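Paraflagellar rod component (Trypanosoma cruzi, PDB 6XYB) is a conserved kinetoplastid-specific protein of unknown function that binds metal ions, probably as part of the paraflagellar rod. Local coordinates at residues C8-F13 with T110-F115; D50-L55 with M65-H70. One frame throughout, in Å; residues are numbered along the deposited sequence.

In the fold
Both contacts reach one antiparallel sheet, ordered 55-57, 62-66, 17-21, 6-13, 108-117, 93-103. Contact 1 pairs the neighbouring strands 6-13 and 108-117. Contact 2 lies toward the 55-57 edge of the sheet, where the loop before strand 55-57 meets the end of strand 62-66. Their centres are about 16 Å apart and their nearest atoms about 6 Å, with strand 17-21 between them. Contact 1 is the one near the metals: the side chains of L113 and T111 come within about 3 Å of those of S98 and S100, magnesium-binding residues that hold no ion in this chain, and F114 is about 8 Å from a bound magnesium ion. Contact 2 lies away from the metal sites.

Contact 1 (C8-F13 with T110-F115); sequences CVSATF and TTKLFF
With OG of S10 turned anti to its backbone nitrogen (chi1 -171°) and the K112 chain bent at its last torsion (chi4 -84°), the ammonium comes to the serine hydroxyl, NZ of K112 to OG of S10 at 2.9 Å. The same NZ makes a salt bridge to D74 and a hydrogen bond to S78, both of the second subunit, tying the pair to a neighbouring copy. On the same sheet face the T12 and T110 hydroxyls meet, OG1 to OG1 at 2.8 Å, and C8 sets its SG obliquely beside the F114 ring, 3.7 Å from F114 CE1. The backbones form an antiparallel ladder: V9-L113 and A11-T111 are hydrogen-bonded pairs, and C8-F114, S10-K112 and T12-T110 the non-hydrogen-bonded ones. V9 N reaches L113 O at 2.8 Å and nearly straight (170°). K112 O takes a hydrogen bond from S98 OG of strand 93-103. The other face, built from V9, A11, T111 and L113, is turned toward helix 74-90, where T111 touches F81. Here CG2 of V9 lies 3.9 Å from CE1 of F115, and a water hydrogen-bonds to both A11 O and T111 OG1.

Contact 2 (D50-L55 with M65-H70); sequences DPVKFL and MELSQH
K53 O takes a hydrogen bond from a water at 2.8 Å, and that water in turn accepts one from E66 N at 3.1 Å, so a single solvent molecule joins the two backbones where no direct hydrogen bond does. Beside this bridge, M65 stands over one face of the F54 ring. M65 CB sits above the plane, displaced toward the CD1-CE1 rim and 3.6 Å from F54 CD1, a CH-pi contact 18° off the ring normal. The sulfur lies above the face as well, 4.5 Å from M65 SD to the F54 ring centroid, which makes this a Met-aromatic contact. The bend at the end of the methionine chain (chi3 -80°) carries M65 CE back toward the far rim, 3.8 Å from F54 CD2, and also against V52 O. F54 and M65 pack the loop ahead of strand 55-57 against the end of strand 62-66 at the margin of the sheet; F54 also touches I18 and M20 of strand 17-21 and V30 of helix 27-36, while E34 of that helix accepts a hydrogen bond from F54 N. V52 adds its two methyls to the contact. V52 CG2 meets M65 CE at 3.9 Å and, more loosely, L67 CD2, whereas V52 CG1 lies 3.7 Å from E66 O.

Contact 1 (C8-F13 with T110-F115)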
loop_
_atom_site.group_PDB
_atom_site.type_symbol
_atom_site.label_atom_id
_atom_site.label_comp_id
_atom_site.label_asym_id
_atom_site.label_seq_id
_atom_site.Cartn_x
_atom_site.Cartn_y
_atom_site.Cartn_z
ATOM N N CYS C 8 4.919 9.827 -8.847
ATOM C CA CYS C 8 5.186 8.426 -8.485
ATOM C C CYS C 8 6.679 8.287 -8.241
ATOM O O CYS C 8 7.475 8.622 -9.173
ATOM C CB CYS C 8 4.728 7.444 -9.561
ATOM S SG CYS C 8 5.217 5.719 -9.226
ATOM N N VAL C 9 7.061 7.798 -7.066
ATOM C CA VAL C 9 8.465 7.473 -6.813
ATOM C C VAL C 9 8.532 5.949 -6.660
ATOM O O VAL C 9 7.725 5.336 -5.942
ATOM C CB VAL C 9 8.999 8.137 -5.563
ATOM C CG1 VAL C 9 10.439 7.731 -5.252
ATOM C CG2 VAL C 9 8.930 9.632 -5.652
ATOM N N SER C 10 9.474 5.338 -7.371
ATOM C CA SER C 10 9.622 3.891 -7.256
ATOM C C SER C 10 11.040 3.606 -6.783
ATOM O O SER C 10 11.964 4.276 -7.256
ATOM C CB SER C 10 9.325 3.213 -8.576
ATOM O OG SER C 10 9.270 1.811 -8.451
ATOM N N ALA C 11 11.184 2.590 -5.962
ATOM C CA ALA C 11 12.518 2.212 -5.474
ATOM C C ALA C 11 12.619 0.686 -5.573
ATOM O O ALA C 11 11.773 -0.005 -4.972
ATOM C CB ALA C 11 12.699 2.668 -4.069
ATOM N N THR C 12 13.690 0.223 -6.219
ATOM C CA THR C 12 14.004 -1.185 -6.345
ATOM C C THR C 12 15.329 -1.411 -5.644
ATOM O O THR C 12 16.226 -0.612 -5.790
ATOM C CB THR C 12 13.997 -1.615 -7.821
ATOM O OG1 THR C 12 12.667 -1.423 -8.350
ATOM C CG2 THR C 12 14.354 -3.085 -7.942
ATOM N N PHE C 13 15.395 -2.498 -4.922
ATOM C CA PHE C 13 16.597 -2.972 -4.228
ATOM C C PHE C 13 16.787 -4.465 -4.528
ATOM O O PHE C 13 15.809 -5.173 -4.652
ATOM C CB PHE C 13 16.404 -2.852 -2.736
ATOM C CG PHE C 13 16.021 -1.503 -2.278
ATOM C CD1 PHE C 13 16.936 -0.549 -1.916
ATOM C CD2 PHE C 13 14.691 -1.169 -2.189
ATOM C CE1 PHE C 13 16.560 0.734 -1.553
ATOM C CE2 PHE C 13 14.298 0.098 -1.785
ATOM C CZ PHE C 13 15.224 1.059 -1.475
ATOM N N THR C 110 10.408 -4.135 -5.076
ATOM C CA THR C 110 10.084 -2.835 -5.639
ATOM C C THR C 110 8.953 -2.218 -4.831
ATOM O O THR C 110 7.926 -2.908 -4.713
ATOM C CB THR C 110 9.708 -2.979 -7.123
ATOM O OG1 THR C 110 10.853 -3.505 -7.814
ATOM C CG2 THR C 110 9.287 -1.658 -7.722
ATOM N N THR C 111 9.075 -0.954 -4.505
ATOM C CA THR C 111 8.096 -0.220 -3.755
ATOM C C THR C 111 7.747 1.051 -4.510
ATOM O O THR C 111 8.645 1.782 -4.918
ATOM C CB THR C 111 8.588 0.087 -2.366
ATOM O OG1 THR C 111 8.914 -1.102 -1.650
ATOM C CG2 THR C 111 7.655 0.988 -1.610
ATOM N N LYS C 112 6.467 1.326 -4.621
ATOM C CA LYS C 112 5.953 2.533 -5.213
ATOM C C LYS C 112 5.293 3.432 -4.146
ATOM O O LYS C 112 4.642 2.959 -3.237
ATOM C CB LYS C 112 5.033 2.190 -6.367
ATOM C CG LYS C 112 5.850 1.488 -7.432
ATOM C CD LYS C 112 5.272 1.431 -8.756
ATOM C CE LYS C 112 5.925 0.312 -9.526
ATOM N NZ LYS C 112 7.196 0.802 -10.129
ATOM N N LEU C 113 5.541 4.733 -4.279
ATOM C CA LEU C 113 4.991 5.758 -3.374
ATOM C C LEU C 113 4.281 6.746 -4.312
ATOM O O LEU C 113 4.930 7.305 -5.263
ATOM C CB LEU C 113 6.114 6.414 -2.577
ATOM C CG LEU C 113 6.926 5.565 -1.614
ATOM C CD1 LEU C 113 8.214 6.304 -1.221
ATOM C CD2 LEU C 113 6.183 5.269 -0.309
ATOM N N PHE C 114 3.036 7.066 -4.016
ATOM C CA PHE C 114 2.270 7.982 -4.876
ATOM C C PHE C 114 1.887 9.233 -4.066
ATOM O O PHE C 114 1.472 9.123 -2.909
ATOM C CB PHE C 114 0.965 7.302 -5.320
ATOM C CG PHE C 114 1.172 6.110 -6.188
ATOM C CD1 PHE C 114 1.514 6.266 -7.508
ATOM C CD2 PHE C 114 1.103 4.849 -5.642
ATOM C CE1 PHE C 114 1.718 5.170 -8.334
ATOM C CE2 PHE C 114 1.265 3.734 -6.479
ATOM C CZ PHE C 114 1.608 3.907 -7.798
ATOM N N PHE C 115 2.110 10.392 -4.684
ATOM C CA PHE C 115 1.965 11.699 -4.010
ATOM C C PHE C 115 1.033 12.627 -4.788
ATOM O O PHE C 115 0.949 12.528 -6.034
ATOM C CB PHE C 115 3.295 12.422 -3.926
ATOM C CG PHE C 115 4.326 11.680 -3.118
ATOM C CD1 PHE C 115 5.125 10.722 -3.714
ATOM C CD2 PHE C 115 4.582 11.968 -1.759
ATOM C CE1 PHE C 115 6.039 9.983 -2.984
ATOM C CE2 PHE C 115 5.543 11.248 -1.032
ATOM C CZ PHE C 115 6.258 10.239 -1.661
HETATM O O HOH W 1 11.351 -1.711 -2.472
#

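Contact 2 (D50-L55 with M65-H70)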
loop_
_atom_site.group_PDB
_atom_site.type_symbol
_atom_site.label_atom_id
_atom_site.label_comp_id
_atom_site.label_asym_id
_atom_site.label_seq_id
_atom_site.Cartn_x
_atom_site.Cartn_y
_atom_site.Cartn_z
ATOM N N ASP C 50 32.452 11.297 -4.156
ATOM C CA ASP C 50 31.679 12.182 -5.065
ATOM C C ASP C 50 30.195 11.827 -4.992
ATOM O O ASP C 50 29.821 10.708 -5.342
ATOM C CB ASP C 50 32.105 12.049 -6.527
ATOM C CG ASP C 50 31.205 12.869 -7.431
ATOM O OD1 ASP C 50 31.282 14.074 -7.330
ATOM O OD2 ASP C 50 30.386 12.279 -8.170
ATOM N N PRO C 51 29.305 12.780 -4.617
ATOM C CA PRO C 51 27.896 12.472 -4.358
ATOM C C PRO C 51 27.142 11.955 -5.600
ATOM O O PRO C 51 27.365 12.412 -6.679
ATOM C CB PRO C 51 27.326 13.810 -3.829
ATOM C CG PRO C 51 28.294 14.891 -4.311
ATOM C CD PRO C 51 29.633 14.205 -4.430
ATOM N N VAL C 52 26.207 11.018 -5.418
ATOM C CA VAL C 52 25.415 10.490 -6.562
ATOM C C VAL C 52 24.281 11.465 -6.894
ATOM O O VAL C 52 23.855 12.269 -6.029
ATOM C CB VAL C 52 24.844 9.083 -6.324
ATOM C CG1 VAL C 52 25.930 8.014 -6.274
ATOM C CG2 VAL C 52 23.978 9.072 -5.087
ATOM N N LYS C 53 23.871 11.427 -8.158
ATOM C CA LYS C 53 22.957 12.425 -8.754
ATOM C C LYS C 53 21.770 11.701 -9.387
ATOM O O LYS C 53 21.879 10.552 -9.845
ATOM C CB LYS C 53 23.649 13.214 -9.872
ATOM C CG LYS C 53 24.935 13.915 -9.506
ATOM C CD LYS C 53 25.257 14.945 -10.547
ATOM C CE LYS C 53 25.444 16.336 -9.970
ATOM N NZ LYS C 53 24.157 16.913 -9.509
ATOM N N PHE C 54 20.646 12.376 -9.446
ATOM C CA PHE C 54 19.578 12.011 -10.369
ATOM C C PHE C 54 19.929 12.458 -11.780
ATOM O O PHE C 54 20.338 13.626 -11.977
ATOM C CB PHE C 54 18.285 12.695 -9.906
ATOM C CG PHE C 54 17.565 11.993 -8.789
ATOM C CD1 PHE C 54 16.801 10.861 -9.046
ATOM C CD2 PHE C 54 17.597 12.481 -7.516
ATOM C CE1 PHE C 54 16.078 10.206 -8.062
ATOM C CE2 PHE C 54 16.883 11.840 -6.524
ATOM C CZ PHE C 54 16.175 10.666 -6.776
ATOM N N LEU C 55 19.735 11.540 -12.721
ATOM C CA LEU C 55 19.807 11.788 -14.168
ATOM C C LEU C 55 18.424 11.753 -14.806
ATOM O O LEU C 55 17.610 10.933 -14.417
ATOM C CB LEU C 55 20.724 10.775 -14.851
ATOM C CG LEU C 55 22.184 10.726 -14.373
ATOM C CD1 LEU C 55 23.016 9.808 -15.271
ATOM C CD2 LEU C 55 22.843 12.095 -14.307
ATOM N N MET C 65 18.164 7.724 -9.992
ATOM C CA MET C 65 19.392 7.692 -9.164
ATOM C C MET C 65 19.719 6.249 -8.792
ATOM O O MET C 65 18.854 5.558 -8.238
ATOM C CB MET C 65 19.264 8.547 -7.890
ATOM C CG MET C 65 20.342 8.287 -6.826
ATOM S SD MET C 65 19.913 9.157 -5.220
ATOM C CE MET C 65 20.502 10.686 -5.844
ATOM N N GLU C 66 20.973 5.829 -8.966
ATOM C CA GLU C 66 21.423 4.598 -8.298
ATOM C C GLU C 66 22.380 4.960 -7.156
ATOM O O GLU C 66 23.353 5.677 -7.427
ATOM C CB GLU C 66 22.063 3.622 -9.271
ATOM C CG GLU C 66 22.491 2.324 -8.594
ATOM C CD GLU C 66 22.997 1.245 -9.554
ATOM O OE1 GLU C 66 22.460 1.159 -10.675
ATOM O OE2 GLU C 66 23.905 0.470 -9.170
ATOM N N LEU C 67 22.155 4.433 -5.950
ATOM C CA LEU C 67 23.119 4.603 -4.800
ATOM C C LEU C 67 24.336 3.675 -4.988
ATOM O O LEU C 67 24.183 2.505 -5.388
ATOM C CB LEU C 67 22.449 4.347 -3.445
ATOM C CG LEU C 67 21.080 4.969 -3.185
ATOM C CD1 LEU C 67 20.551 4.524 -1.842
ATOM C CD2 LEU C 67 21.105 6.472 -3.285
ATOM N N SER C 68 25.537 4.160 -4.674
ATOM C CA SER C 68 26.781 3.736 -5.382
ATOM C C SER C 68 27.218 2.267 -5.110
ATOM O O SER C 68 28.297 2.056 -4.501
ATOM C CB SER C 68 27.896 4.752 -5.174
ATOM O OG SER C 68 27.764 5.432 -3.934
ATOM N N GLN C 69 26.448 1.281 -5.617
ATOM C CA GLN C 69 26.795 -0.173 -5.725
ATOM C C GLN C 69 26.427 -0.866 -4.417
ATOM O O GLN C 69 26.581 -2.106 -4.313
ATOM C CB GLN C 69 28.285 -0.357 -6.044
ATOM N N HIS C 70 25.909 -0.075 -3.482
ATOM C CA HIS C 70 25.442 -0.526 -2.160
ATOM C C HIS C 70 24.458 -1.670 -2.333
ATOM O O HIS C 70 23.949 -1.925 -3.432
ATOM C CB HIS C 70 24.732 0.586 -1.382
ATOM C CG HIS C 70 25.438 1.882 -1.490
ATOM N ND1 HIS C 70 26.413 2.068 -2.439
ATOM C CD2 HIS C 70 25.303 3.048 -0.822
ATOM C CE1 HIS C 70 26.872 3.302 -2.364
ATOM N NE2 HIS C 70 26.197 3.938 -1.382
HETATM O O HOH W 2 22.749 7.903 -10.398
#